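Uncharacterized protein (PDB 4EZI) is of unknown function but adopts the alpha/beta hydrolase fold and is probably a serine hydrolase, perhaps acting on lipids as a triacylglycerol lipase. Local coordinates at residues 164-169 with 364-369; 174-179 with 310-315. One frame throughout, in Å; residues are numbered along the deposited sequence.

Interaction 1 of 2, residues 164-169 with 364-369; sequences YLAGYS and DFFKQF
In this alpha/beta hydrolase fold, strand 162-168 leads to the probable nucleophile elbow, and the Phe366 side chain of helix 355-370 packs against Tyr164 and Ala166 on that strand. The helix segment runs almost antiparallel to the strand segment, with the axes 9.7 Å apart. Tyr164 CB sits over the middle of the Phe366 ring, 3.5 Å from its centroid. This CH-pi contact lies only 6° off the ring normal. It is returned less centrally, with Phe366 CB over a face of the Tyr164 ring. The side chains lie alongside each other, pointing opposite ways, and the rings are displaced with little overlap, their centroids 5.1 Å apart and planes at 28°. In Phe366, CG is anti to the carbonyl carbon (chi1 -64°), and the ring reaches along the strand beyond Tyr164 CB. Its far edge meets two groups near the ring plane. Phe366 CZ is 3.4 Å from Leu165 O and 3.6 Å from Ala166 CB. Ser169, at the end of the segment, bonds through OG to His351 NE2, consistent with a Ser-His-Asp triad. The Tyr164 ring also stacks with Tyr111, while Phe366 touches Ile77 of strand 74-80 and Ala193 and Ala195 of strand 193-197, so it spans three adjacent parallel strands. Leu165 points away from helix 355-370 and packs on helix 170-185, across the sheet.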
loop_
_atom_site.group_PDB
_atom_site.type_symbol
_atom_site.label_atom_id
_atom_site.label_comp_id
_atom_site.label_asym_id
_atom_site.label_seq_id
_atom_site.Cartn_x
_atom_site.Cartn_y
_atom_site.Cartn_z
ATOM N N TYR A 164 1.512 -9.839 -10.471
ATOM C CA TYR A 164 0.440 -9.768 -9.494
ATOM C C TYR A 164 0.617 -8.496 -8.655
ATOM O O TYR A 164 1.742 -8.172 -8.290
ATOM C CB TYR A 164 0.485 -10.996 -8.571
ATOM C CG TYR A 164 0.681 -12.315 -9.291
ATOM C CD1 TYR A 164 -0.360 -12.928 -9.967
ATOM C CD2 TYR A 164 1.929 -12.917 -9.335
ATOM C CE1 TYR A 164 -0.156 -14.150 -10.638
ATOM C CE2 TYR A 164 2.141 -14.108 -9.982
ATOM C CZ TYR A 164 1.106 -14.715 -10.658
ATOM O OH TYR A 164 1.303 -15.918 -11.291
ATOM N N LEU A 165 -0.473 -7.807 -8.326
ATOM C CA LEU A 165 -0.382 -6.564 -7.550
ATOM C C LEU A 165 -1.235 -6.715 -6.290
ATOM O O LEU A 165 -2.425 -6.997 -6.393
ATOM C CB LEU A 165 -0.891 -5.370 -8.369
ATOM C CG LEU A 165 -0.359 -5.205 -9.799
ATOM C CD1 LEU A 165 -1.060 -4.005 -10.441
ATOM C CD2 LEU A 165 1.151 -5.092 -9.880
ATOM N N ALA A 166 -0.659 -6.469 -5.114
ATOM C CA ALA A 166 -1.402 -6.551 -3.852
ATOM C C ALA A 166 -0.889 -5.491 -2.890
ATOM O O ALA A 166 0.205 -4.979 -3.034
ATOM C CB ALA A 166 -1.279 -7.931 -3.215
ATOM N N GLY A 167 -1.680 -5.240 -1.859
ATOM C CA GLY A 167 -1.265 -4.359 -0.793
ATOM C C GLY A 167 -2.312 -4.360 0.284
ATOM O O GLY A 167 -3.362 -4.981 0.120
ATOM N N TYR A 168 -2.066 -3.625 1.373
ATOM C CA TYR A 168 -3.036 -3.565 2.482
ATOM C C TYR A 168 -3.169 -2.129 2.925
ATOM O O TYR A 168 -2.187 -1.409 3.058
ATOM C CB TYR A 168 -2.572 -4.433 3.659
ATOM C CG TYR A 168 -3.698 -4.791 4.615
ATOM C CD1 TYR A 168 -4.615 -5.766 4.264
ATOM C CD2 TYR A 168 -3.876 -4.153 5.845
ATOM C CE1 TYR A 168 -5.667 -6.106 5.118
ATOM C CE2 TYR A 168 -4.924 -4.468 6.687
ATOM C CZ TYR A 168 -5.813 -5.457 6.312
ATOM O OH TYR A 168 -6.891 -5.774 7.089
ATOM N N SER A 169 -4.401 -1.737 3.230
ATOM C CA SER A 169 -4.697 -0.451 3.883
ATOM C C SER A 169 -4.273 0.678 2.937
ATOM O O SER A 169 -4.767 0.702 1.801
ATOM C CB SER A 169 -4.088 -0.448 5.288
ATOM O OG SER A 169 -4.637 0.562 6.107
ATOM N N ASP A 364 -3.884 -16.911 -2.456
ATOM C CA ASP A 364 -4.744 -17.905 -3.098
ATOM C C ASP A 364 -5.320 -17.392 -4.422
ATOM O O ASP A 364 -5.439 -18.145 -5.394
ATOM C CB ASP A 364 -5.858 -18.333 -2.169
ATOM C CG ASP A 364 -5.392 -19.224 -1.043
ATOM O OD1 ASP A 364 -4.297 -19.815 -1.118
ATOM O OD2 ASP A 364 -6.176 -19.376 -0.080
ATOM N N PHE A 365 -5.692 -16.121 -4.462
ATOM C CA PHE A 365 -6.175 -15.504 -5.686
ATOM C C PHE A 365 -5.105 -15.505 -6.773
ATOM O O PHE A 365 -5.374 -15.873 -7.921
ATOM C CB PHE A 365 -6.636 -14.084 -5.389
ATOM C CG PHE A 365 -7.388 -13.408 -6.499
ATOM C CD1 PHE A 365 -8.627 -13.870 -6.909
ATOM C CD2 PHE A 365 -6.868 -12.287 -7.121
ATOM C CE1 PHE A 365 -9.342 -13.207 -7.899
ATOM C CE2 PHE A 365 -7.555 -11.634 -8.120
ATOM C CZ PHE A 365 -8.809 -12.091 -8.498
ATOM N N PHE A 366 -3.887 -15.142 -6.411
ATOM C CA PHE A 366 -2.804 -15.131 -7.374
ATOM C C PHE A 366 -2.484 -16.527 -7.886
ATOM O O PHE A 366 -2.266 -16.730 -9.088
ATOM C CB PHE A 366 -1.559 -14.467 -6.785
ATOM C CG PHE A 366 -1.759 -13.006 -6.463
ATOM C CD1 PHE A 366 -2.794 -12.270 -7.050
ATOM C CD2 PHE A 366 -0.942 -12.378 -5.538
ATOM C CE1 PHE A 366 -2.966 -10.950 -6.755
ATOM C CE2 PHE A 366 -1.114 -11.026 -5.241
ATOM C CZ PHE A 366 -2.126 -10.312 -5.846
ATOM N N LYS A 367 -2.528 -17.506 -7.006
ATOM C CA LYS A 367 -2.294 -18.890 -7.425
ATOM C C LYS A 367 -3.338 -19.355 -8.451
ATOM O O LYS A 367 -3.004 -20.069 -9.407
ATOM C CB LYS A 367 -2.264 -19.813 -6.218
ATOM C CG LYS A 367 -0.991 -19.687 -5.376
ATOM C CD LYS A 367 0.179 -20.396 -6.055
ATOM C CE LYS A 367 1.511 -19.953 -5.494
ATOM N NZ LYS A 367 2.639 -20.517 -6.304
ATOM N N GLN A 368 -4.591 -18.926 -8.278
ATOM C CA GLN A 368 -5.650 -19.254 -9.215
ATOM C C GLN A 368 -5.295 -18.772 -10.607
ATOM O O GLN A 368 -5.491 -19.496 -11.581
ATOM C CB GLN A 368 -6.975 -18.654 -8.757
ATOM C CG GLN A 368 -8.134 -18.947 -9.686
ATOM C CD GLN A 368 -9.449 -18.369 -9.204
ATOM O OE1 GLN A 368 -9.634 -18.101 -8.013
ATOM N NE2 GLN A 368 -10.381 -18.192 -10.139
ATOM N N PHE A 369 -4.770 -17.560 -10.712
ATOM C CA PHE A 369 -4.424 -16.986 -11.995
ATOM C C PHE A 369 -3.043 -17.369 -12.495
ATOM O O PHE A 369 -2.790 -17.300 -13.699
ATOM C CB PHE A 369 -4.766 -15.486 -12.030
ATOM C CG PHE A 369 -6.233 -15.285 -11.988
ATOM C CD1 PHE A 369 -6.981 -15.561 -13.125
ATOM C CD2 PHE A 369 -6.902 -15.014 -10.795
ATOM C CE1 PHE A 369 -8.349 -15.512 -13.083
ATOM C CE2 PHE A 369 -8.281 -14.945 -10.761
ATOM C CZ PHE A 369 -8.997 -15.196 -11.916
#

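Interaction 2 of 2, residues 174-179 with 310-315; sequences STIVMF and LLLVGT
The Phe179 ring is the flat group of this contact, and Leu310 CD1 approaches it obliquely, neither squarely over a face nor at the edge. The nearest ring atom is Phe179 CE2, 4.1 Å from Leu310 CD1. Phe179 has CG anti to the backbone N (chi1 -176°), which carries the ring from helix 170-185 toward strand 310-314. Val194 of strand 193-197 touches both Phe179 and Leu310. One helical turn earlier, Ile176 reaches the same methyl group. Its CD1 lies 4.2 Å from Leu310 CD1. Ile176 CD1 is also 4.4 Å from Leu312 CD2, a looser touch. Leu310 CD1 thus meets both helix residues, while Leu312 adds a second point of contact two residues along the strand. The helix and strand segments run nearly antiparallel, at 165°, with axes 11.6 Å apart. Only side-chain ends bridge that gap. Phe333 of helix 323-334 touches both Ile176 and Leu310, joining this neighbouring helix to the same apolar layer. The contact buries 125 Å² in total and has no hydrogen bond across it. Its chemistry is wholly apolar: methyl groups and one aromatic ring meet at van der Waals distances, without a directional bond to fix their orientation.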
loop_
_atom_site.group_PDB
_atom_site.type_symbol
_atom_site.label_atom_id
_atom_site.label_comp_id
_atom_site.label_asym_id
_atom_site.label_seq_id
_atom_site.Cartn_x
_atom_site.Cartn_y
_atom_site.Cartn_z
ATOM N N SER A 174 -2.816 2.198 -2.884
ATOM C CA SER A 174 -1.679 2.261 -3.804
ATOM C C SER A 174 -1.817 1.239 -4.920
ATOM O O SER A 174 -1.484 1.518 -6.066
ATOM C CB SER A 174 -0.397 1.966 -3.043
ATOM O OG SER A 174 -0.197 2.881 -1.989
ATOM N N THR A 175 -2.266 0.034 -4.575
ATOM C CA THR A 175 -2.422 -1.031 -5.543
ATOM C C THR A 175 -3.443 -0.661 -6.619
ATOM O O THR A 175 -3.204 -0.860 -7.827
ATOM C CB THR A 175 -2.823 -2.333 -4.830
ATOM O OG1 THR A 175 -1.762 -2.752 -3.984
ATOM C CG2 THR A 175 -3.148 -3.461 -5.805
ATOM N N ILE A 176 -4.584 -0.117 -6.203
ATOM C CA ILE A 176 -5.618 0.289 -7.154
ATOM C C ILE A 176 -5.119 1.406 -8.078
ATOM O O ILE A 176 -5.323 1.337 -9.296
ATOM C CB ILE A 176 -6.888 0.714 -6.414
ATOM C CG1 ILE A 176 -7.638 -0.497 -5.862
ATOM C CG2 ILE A 176 -7.813 1.589 -7.302
ATOM C CD1 ILE A 176 -8.410 -1.301 -6.993
ATOM N N VAL A 177 -4.448 2.420 -7.530
ATOM C CA VAL A 177 -3.981 3.527 -8.371
ATOM C C VAL A 177 -2.809 3.109 -9.276
ATOM O O VAL A 177 -2.706 3.562 -10.426
ATOM C CB VAL A 177 -3.712 4.831 -7.568
ATOM C CG1 VAL A 177 -5.010 5.284 -6.897
ATOM C CG2 VAL A 177 -2.558 4.682 -6.568
HETATM N N MSE A 178 -1.968 2.196 -8.793
HETATM C CA MSE A 178 -0.922 1.596 -9.617
HETATM C C MSE A 178 -1.555 0.840 -10.797
HETATM O O MSE A 178 -1.108 0.972 -11.936
HETATM C CB MSE A 178 -0.112 0.633 -8.751
HETATM C CG MSE A 178 0.965 -0.110 -9.509
HETATM SE SE MSE A 178 1.836 -1.379 -8.355
HETATM C CE MSE A 178 3.249 -1.811 -9.587
ATOM N N PHE A 179 -2.546 0.018 -10.503
ATOM C CA PHE A 179 -3.271 -0.747 -11.535
ATOM C C PHE A 179 -3.869 0.177 -12.608
ATOM O O PHE A 179 -3.686 -0.034 -13.813
ATOM C CB PHE A 179 -4.344 -1.530 -10.813
ATOM C CG PHE A 179 -5.173 -2.486 -11.660
ATOM C CD1 PHE A 179 -4.724 -3.088 -12.834
ATOM C CD2 PHE A 179 -6.428 -2.819 -11.192
ATOM C CE1 PHE A 179 -5.530 -4.011 -13.506
ATOM C CE2 PHE A 179 -7.214 -3.757 -11.840
ATOM C CZ PHE A 179 -6.760 -4.336 -13.005
ATOM N N LEU A 310 -9.683 -9.004 -10.668
ATOM C CA LEU A 310 -9.629 -8.080 -9.544
ATOM C C LEU A 310 -10.437 -8.612 -8.369
ATOM O O LEU A 310 -11.632 -8.881 -8.507
ATOM C CB LEU A 310 -10.160 -6.714 -9.982
ATOM C CG LEU A 310 -10.283 -5.621 -8.925
ATOM C CD1 LEU A 310 -8.913 -5.247 -8.370
ATOM C CD2 LEU A 310 -10.993 -4.407 -9.524
ATOM N N LEU A 311 -9.774 -8.698 -7.216
ATOM C CA LEU A 311 -10.390 -9.136 -5.977
ATOM C C LEU A 311 -10.294 -8.022 -4.938
ATOM O O LEU A 311 -9.203 -7.670 -4.557
ATOM C CB LEU A 311 -9.703 -10.391 -5.422
ATOM C CG LEU A 311 -10.164 -10.844 -4.038
ATOM C CD1 LEU A 311 -11.611 -11.250 -4.038
ATOM C CD2 LEU A 311 -9.288 -11.949 -3.456
ATOM N N LEU A 312 -11.421 -7.502 -4.464
ATOM C CA LEU A 312 -11.427 -6.530 -3.381
ATOM C C LEU A 312 -11.674 -7.330 -2.110
ATOM O O LEU A 312 -12.785 -7.836 -1.905
ATOM C CB LEU A 312 -12.530 -5.482 -3.585
ATOM C CG LEU A 312 -12.622 -4.829 -4.961
ATOM C CD1 LEU A 312 -13.698 -3.721 -4.913
ATOM C CD2 LEU A 312 -11.247 -4.307 -5.449
ATOM N N VAL A 313 -10.651 -7.490 -1.279
ATOM C CA VAL A 313 -10.744 -8.366 -0.118
ATOM C C VAL A 313 -10.459 -7.594 1.179
ATOM O O VAL A 313 -9.456 -6.892 1.284
ATOM C CB VAL A 313 -9.852 -9.624 -0.292
ATOM C CG1 VAL A 313 -8.403 -9.275 -0.704
ATOM C CG2 VAL A 313 -9.901 -10.493 0.950
ATOM N N GLY A 314 -11.340 -7.775 2.158
ATOM C CA GLY A 314 -11.267 -7.052 3.412
ATOM C C GLY A 314 -12.051 -7.760 4.484
ATOM O O GLY A 314 -12.213 -8.989 4.425
ATOM N N THR A 315 -12.556 -6.991 5.444
ATOM C CA THR A 315 -13.299 -7.519 6.564
ATOM C C THR A 315 -14.466 -6.597 6.896
ATOM O O THR A 315 -14.295 -5.384 7.045
ATOM C CB THR A 315 -12.442 -7.725 7.825
ATOM O OG1 THR A 315 -13.311 -8.093 8.913
ATOM C CG2 THR A 315 -11.587 -6.481 8.198
#

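Interactions 1 and 2 lie on opposite faces of the same central sheet, with centres about 9 Å apart. Strand 162-168 of interaction 1 runs through the probable nucleophile elbow at Ser169 into helix 170-185 of interaction 2. Both segments of interaction 2 fall between the two segments of interaction 1 in the sequence. The two also touch directly. Thr175 OG1 packs 3.1 Å from Ala166 C, just before the elbow. Phe365 CZ lies 3.6 Å from Leu311 CB, so helix 355-370 reaches strand 310-314 as well. The strand and helix of the two contacts meet at the elbow carrying Ser169, the probable nucleophile of a triad with His351 and Asp318.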